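Local atomic coordinates of protein HTP-2 (Caenorhabditis elegans, PDB entry 4TZM), a protein that belongs to the HORMA-domain proteins of the meiotic chromosome axis and binds a closure motif of its partner HTP-3. Residues 22-27 / 68-73; 40-45 / 233-238. One frame throughout, in Å; residues are numbered along the deposited sequence.

Peripheral and central layers of one HORMA domain are compared here. Interaction 1 (22-27 with 68-73) joins the N-terminal loop to the end of strand 65-69, its centre about 17 Å from the centre of the chain; interaction 2 (40-45 with 233-238) sets helix 35-56 against the end of strand 228-235, its centre about 7 Å from that of the chain. The two centres lie about 15 Å apart. Along the chain the segments alternate, 22-27, 40-45, 68-73, 233-238. Trp-24 and Phe-41 touch, CZ2 to CE1 at 3.7 Å, and both contacts also lean on helix 164-185, so N-terminal loop, small hairpin and large sheet are tied into a single packed body.

Interaction 1: 22-27 / 68-73; sequences KTWSKL and NYITEN
The N-terminal loop ahead of helix 35-56 packs against a two-stranded antiparallel hairpin where strand 65-69 gives way to a classic beta bulge, Ile-70 and Thr-71 facing Leu-74. Thr-23 meets the strand end with its methyl: with OG1 beside the backbone N (chi1 -52°), CG2 is left anti to that N and lies 3.5 Å from both CB and the carbonyl O of Tyr-69. Deeper in, the six-membered ring of Trp-24 approaches Ile-70 obliquely, CZ3 reaching CG2 at 3.8 Å, while its NE1 is bonded to the carbonyl of Pro-29, which ties down the polar side of the indole. Leu-27 spreads its two methyls over neighbouring residues: CD1 sits 3.6 Å from Tyr-69 O, and CD2 approaches Asn-68 OD1 at 3.8 Å. That same amide oxygen receives a weak hydrogen bond from Lys-26 NZ at 3.4 Å, delivered by a fully extended chain at the outer margin of the contact. On the inner side the side chains of Ile-70 and Thr-71 pack on helix 164-185. From within the bulge, Thr-71 OG1 accepts from Asn-73 N (3.2 Å), two residues on, which makes an ST turn in the connection between strands 65-69 and 75-79.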
loop_
_atom_site.group_PDB
_atom_site.type_symbol
_atom_site.label_atom_id
_atom_site.label_comp_id
_atom_site.label_asym_id
_atom_site.label_seq_id
_atom_site.Cartn_x
_atom_site.Cartn_y
_atom_site.Cartn_z
ATOM N N LYS A 22 21.989 4.878 -2.308
ATOM C CA LYS A 22 21.742 5.207 -3.708
ATOM C C LYS A 22 20.541 4.442 -4.267
ATOM O O LYS A 22 19.730 4.994 -5.016
ATOM C CB LYS A 22 22.993 4.917 -4.542
ATOM C CG LYS A 22 23.011 5.590 -5.906
ATOM C CD LYS A 22 22.771 7.088 -5.785
ATOM C CE LYS A 22 23.147 7.816 -7.067
ATOM N NZ LYS A 22 24.593 7.651 -7.385
ATOM N N THR A 23 20.432 3.172 -3.888
ATOM C CA THR A 23 19.357 2.306 -4.360
ATOM C C THR A 23 17.998 2.738 -3.817
ATOM O O THR A 23 17.012 2.790 -4.555
ATOM C CB THR A 23 19.606 0.840 -3.964
ATOM O OG1 THR A 23 20.920 0.442 -4.380
ATOM C CG2 THR A 23 18.571 -0.065 -4.606
ATOM N N TRP A 24 17.954 3.044 -2.523
ATOM C CA TRP A 24 16.722 3.484 -1.873
ATOM C C TRP A 24 16.164 4.753 -2.513
ATOM O O TRP A 24 14.954 4.886 -2.694
ATOM C CB TRP A 24 16.961 3.711 -0.375
ATOM C CG TRP A 24 15.773 4.286 0.346
ATOM C CD1 TRP A 24 15.525 5.604 0.600
ATOM C CD2 TRP A 24 14.672 3.556 0.905
ATOM N NE1 TRP A 24 14.337 5.741 1.281
ATOM C CE2 TRP A 24 13.793 4.498 1.481
ATOM C CE3 TRP A 24 14.340 2.198 0.974
ATOM C CZ2 TRP A 24 12.607 4.126 2.118
ATOM C CZ3 TRP A 24 13.163 1.830 1.606
ATOM C CH2 TRP A 24 12.310 2.790 2.170
ATOM N N SER A 25 17.051 5.677 -2.868
ATOM C CA SER A 25 16.634 6.971 -3.399
ATOM C C SER A 25 16.011 6.863 -4.790
ATOM O O SER A 25 15.389 7.807 -5.271
ATOM C CB SER A 25 17.820 7.937 -3.439
ATOM O OG SER A 25 18.307 8.198 -2.135
ATOM N N LYS A 26 16.175 5.710 -5.425
ATOM C CA LYS A 26 15.653 5.498 -6.769
ATOM C C LYS A 26 14.133 5.338 -6.770
ATOM O O LYS A 26 13.475 5.589 -7.779
ATOM C CB LYS A 26 16.310 4.269 -7.402
ATOM C CG LYS A 26 16.013 4.109 -8.880
ATOM C CD LYS A 26 16.375 2.722 -9.383
ATOM C CE LYS A 26 15.963 2.556 -10.838
ATOM N NZ LYS A 26 16.196 1.171 -11.332
ATOM N N LEU A 27 13.577 4.926 -5.633
ATOM C CA LEU A 27 12.137 4.693 -5.528
ATOM C C LEU A 27 11.459 5.508 -4.428
ATOM O O LEU A 27 10.261 5.787 -4.506
ATOM C CB LEU A 27 11.862 3.207 -5.286
ATOM C CG LEU A 27 12.025 2.273 -6.480
ATOM C CD1 LEU A 27 11.942 0.827 -6.028
ATOM C CD2 LEU A 27 10.961 2.571 -7.519
ATOM N N ASN A 68 13.059 -3.571 -10.288
ATOM C CA ASN A 68 13.598 -2.525 -9.433
ATOM C C ASN A 68 14.243 -3.131 -8.197
ATOM O O ASN A 68 14.080 -4.320 -7.923
ATOM C CB ASN A 68 12.505 -1.539 -9.023
ATOM C CG ASN A 68 12.321 -0.420 -10.026
ATOM O OD1 ASN A 68 13.071 0.556 -10.027
ATOM N ND2 ASN A 68 11.315 -0.550 -10.883
ATOM N N TYR A 69 14.979 -2.306 -7.457
ATOM C CA TYR A 69 15.601 -2.730 -6.210
ATOM C C TYR A 69 15.233 -1.777 -5.080
ATOM O O TYR A 69 15.184 -0.562 -5.274
ATOM C CB TYR A 69 17.123 -2.796 -6.350
ATOM C CG TYR A 69 17.648 -3.934 -7.197
ATOM C CD1 TYR A 69 17.601 -3.877 -8.585
ATOM C CD2 TYR A 69 18.215 -5.056 -6.607
ATOM C CE1 TYR A 69 18.091 -4.915 -9.362
ATOM C CE2 TYR A 69 18.707 -6.097 -7.373
ATOM C CZ TYR A 69 18.643 -6.022 -8.751
ATOM O OH TYR A 69 19.132 -7.056 -9.520
ATOM N N ILE A 70 14.972 -2.338 -3.906
ATOM C CA ILE A 70 14.735 -1.551 -2.704
ATOM C C ILE A 70 16.030 -1.445 -1.913
ATOM O O ILE A 70 16.363 -0.391 -1.372
ATOM C CB ILE A 70 13.641 -2.178 -1.834
ATOM C CG1 ILE A 70 12.400 -2.449 -2.681
ATOM C CG2 ILE A 70 13.310 -1.276 -0.654
ATOM C CD1 ILE A 70 11.465 -3.443 -2.068
ATOM N N THR A 71 16.749 -2.560 -1.838
ATOM C CA THR A 71 18.117 -2.578 -1.338
ATOM C C THR A 71 18.968 -3.334 -2.350
ATOM O O THR A 71 18.447 -3.844 -3.340
ATOM C CB THR A 71 18.232 -3.238 0.050
ATOM O OG1 THR A 71 18.141 -4.661 -0.080
ATOM C CG2 THR A 71 17.131 -2.748 0.971
ATOM N N GLU A 72 20.271 -3.407 -2.109
ATOM C CA GLU A 72 21.164 -4.117 -3.018
ATOM C C GLU A 72 20.836 -5.604 -3.044
ATOM O O GLU A 72 21.044 -6.282 -4.051
ATOM C CB GLU A 72 22.622 -3.910 -2.613
ATOM C CG GLU A 72 23.118 -2.483 -2.748
ATOM C CD GLU A 72 24.558 -2.334 -2.300
ATOM O OE1 GLU A 72 25.084 -3.276 -1.669
ATOM O OE2 GLU A 72 25.166 -1.280 -2.579
ATOM N N ASN A 73 20.309 -6.096 -1.927
ATOM C CA ASN A 73 20.008 -7.512 -1.758
ATOM C C ASN A 73 18.602 -7.885 -2.228
ATOM O O ASN A 73 18.342 -9.040 -2.567
ATOM C CB ASN A 73 20.167 -7.900 -0.284
ATOM C CG ASN A 73 20.825 -9.253 -0.099
ATOM O OD1 ASN A 73 20.222 -10.292 -0.365
ATOM N ND2 ASN A 73 22.068 -9.245 0.372
#

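Interaction 2: 40-45 / 233-238; sequences NFMIRA and GHLRPG
Leu-235 CD2 lies at the edge of the Phe-41 ring, in its plane, 4.0 Å from CE2. The other leucine methyl, CD1, comes to the same ring obliquely, as does CG of Pro-237, 4.1 Å from CD2 of the phenylalanine; neither sits squarely over a face. Phe-41 has its CG anti to the backbone N (chi1 173°), which carries the ring from helix 35-56 towards the strand; Phe-28 also meets this ring, and Val-167 and Met-171 of helix 164-185 touch it. Leu-235 CD1 also meets Ala-45 CB at 3.6 Å, one helical turn after Phe-41. In this way a helix of the HORMA domain packs on the end of strand 228-235 within its antiparallel sheet: the axes of 40-45 and 233-235 come within 11.4 Å, their N-to-C directions differ by 147°, and only apolar side chains meet between them. Met-42 bends at chi2 (-52°) and brings its methyl to the pyrrolidine of Pro-237, Met-42 CE lying 3.6 Å from Pro-237 CD. Met-42 SD is 4.0 Å from Pro-237 CG. On the far side of the strand end, Arg-236 turns back: its NH1 donates to Pro-237 O at 2.9 Å, close to the guanidinium plane, while NE and NH2 bond to the carbonyls of Leu-159 and Gly-136.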
loop_
_atom_site.group_PDB
_atom_site.type_symbol
_atom_site.label_atom_id
_atom_site.label_comp_id
_atom_site.label_asym_id
_atom_site.label_seq_id
_atom_site.Cartn_x
_atom_site.Cartn_y
_atom_site.Cartn_z
ATOM N N ASN A 40 4.546 11.744 0.706
ATOM C CA ASN A 40 5.164 11.297 -0.533
ATOM C C ASN A 40 5.658 9.875 -0.394
ATOM O O ASN A 40 5.668 9.113 -1.360
ATOM C CB ASN A 40 6.319 12.216 -0.931
ATOM C CG ASN A 40 5.839 13.533 -1.500
ATOM O OD1 ASN A 40 4.753 13.607 -2.063
ATOM N ND2 ASN A 40 6.645 14.582 -1.352
ATOM N N PHE A 41 6.073 9.508 0.815
ATOM C CA PHE A 41 6.524 8.149 1.022
ATOM C C PHE A 41 5.371 7.150 0.896
ATOM O O PHE A 41 5.540 6.086 0.310
ATOM C CB PHE A 41 7.205 7.980 2.382
ATOM C CG PHE A 41 7.523 6.552 2.689
ATOM C CD1 PHE A 41 8.657 5.961 2.166
ATOM C CD2 PHE A 41 6.655 5.782 3.442
ATOM C CE1 PHE A 41 8.938 4.635 2.415
ATOM C CE2 PHE A 41 6.929 4.460 3.691
ATOM C CZ PHE A 41 8.073 3.883 3.177
ATOM N N MET A 42 4.208 7.479 1.453
ATOM C CA MET A 42 3.064 6.569 1.395
ATOM C C MET A 42 2.619 6.340 -0.050
ATOM O O MET A 42 2.218 5.237 -0.420
ATOM C CB MET A 42 1.890 7.105 2.221
ATOM C CG MET A 42 2.117 7.120 3.728
ATOM S SD MET A 42 2.656 5.526 4.378
ATOM C CE MET A 42 2.003 5.596 6.036
ATOM N N ILE A 43 2.688 7.396 -0.855
ATOM C CA ILE A 43 2.374 7.314 -2.278
ATOM C C ILE A 43 3.277 6.298 -2.979
ATOM O O ILE A 43 2.798 5.455 -3.737
ATOM C CB ILE A 43 2.512 8.695 -2.957
ATOM C CG1 ILE A 43 1.583 9.706 -2.278
ATOM C CG2 ILE A 43 2.213 8.601 -4.444
ATOM C CD1 ILE A 43 1.559 11.067 -2.928
ATOM N N ARG A 44 4.578 6.377 -2.712
ATOM C CA ARG A 44 5.534 5.441 -3.289
ATOM C C ARG A 44 5.325 4.040 -2.719
ATOM O O ARG A 44 5.488 3.052 -3.427
ATOM C CB ARG A 44 6.973 5.909 -3.042
ATOM C CG ARG A 44 7.257 7.349 -3.467
ATOM C CD ARG A 44 6.940 7.613 -4.939
ATOM N NE ARG A 44 7.880 6.965 -5.851
ATOM C CZ ARG A 44 7.525 6.115 -6.811
ATOM N NH1 ARG A 44 6.246 5.814 -6.986
ATOM N NH2 ARG A 44 8.443 5.569 -7.598
ATOM N N ALA A 45 4.949 3.961 -1.445
ATOM C CA ALA A 45 4.696 2.675 -0.795
ATOM C C ALA A 45 3.499 1.947 -1.409
ATOM O O ALA A 45 3.548 0.739 -1.633
ATOM C CB ALA A 45 4.478 2.870 0.702
ATOM N N GLY A 233 2.546 -6.378 7.476
ATOM C CA GLY A 233 3.391 -5.415 8.155
ATOM C C GLY A 233 2.791 -4.022 8.211
ATOM O O GLY A 233 1.650 -3.805 7.802
ATOM N N HIS A 234 3.574 -3.076 8.721
ATOM C CA HIS A 234 3.127 -1.701 8.881
ATOM C C HIS A 234 4.195 -0.703 8.438
ATOM O O HIS A 234 5.346 -1.066 8.196
ATOM C CB HIS A 234 2.738 -1.435 10.336
ATOM C CG HIS A 234 3.882 -1.549 11.295
ATOM N ND1 HIS A 234 4.225 -2.735 11.909
ATOM C CD2 HIS A 234 4.765 -0.625 11.741
ATOM C CE1 HIS A 234 5.269 -2.535 12.695
ATOM N NE2 HIS A 234 5.615 -1.264 12.612
ATOM N N LEU A 235 3.792 0.559 8.333
ATOM C CA LEU A 235 4.683 1.649 7.958
ATOM C C LEU A 235 4.419 2.825 8.889
ATOM O O LEU A 235 3.265 3.143 9.177
ATOM C CB LEU A 235 4.471 2.053 6.491
ATOM C CG LEU A 235 4.893 1.042 5.419
ATOM C CD1 LEU A 235 4.374 1.432 4.037
ATOM C CD2 LEU A 235 6.406 0.884 5.392
ATOM N N ARG A 236 5.483 3.453 9.382
ATOM C CA ARG A 236 5.334 4.599 10.271
ATOM C C ARG A 236 6.339 5.686 9.907
ATOM O O ARG A 236 7.381 5.819 10.553
ATOM C CB ARG A 236 5.506 4.174 11.737
ATOM C CG ARG A 236 5.276 5.275 12.791
ATOM C CD ARG A 236 3.931 5.967 12.619
ATOM N NE ARG A 236 3.516 6.730 13.797
ATOM C CZ ARG A 236 3.634 8.050 13.927
ATOM N NH1 ARG A 236 4.171 8.776 12.956
ATOM N NH2 ARG A 236 3.214 8.647 15.033
ATOM N N PRO A 237 6.042 6.458 8.849
ATOM C CA PRO A 237 6.834 7.662 8.593
ATOM C C PRO A 237 6.476 8.774 9.576
ATOM O O PRO A 237 5.809 8.515 10.580
ATOM C CB PRO A 237 6.460 8.037 7.157
ATOM C CG PRO A 237 5.146 7.405 6.919
ATOM C CD PRO A 237 5.117 6.155 7.744
ATOM N N GLY A 238 6.914 9.995 9.287
ATOM C CA GLY A 238 6.742 11.108 10.202
ATOM C C GLY A 238 5.323 11.410 10.656
ATOM O O GLY A 238 5.096 11.684 11.834
#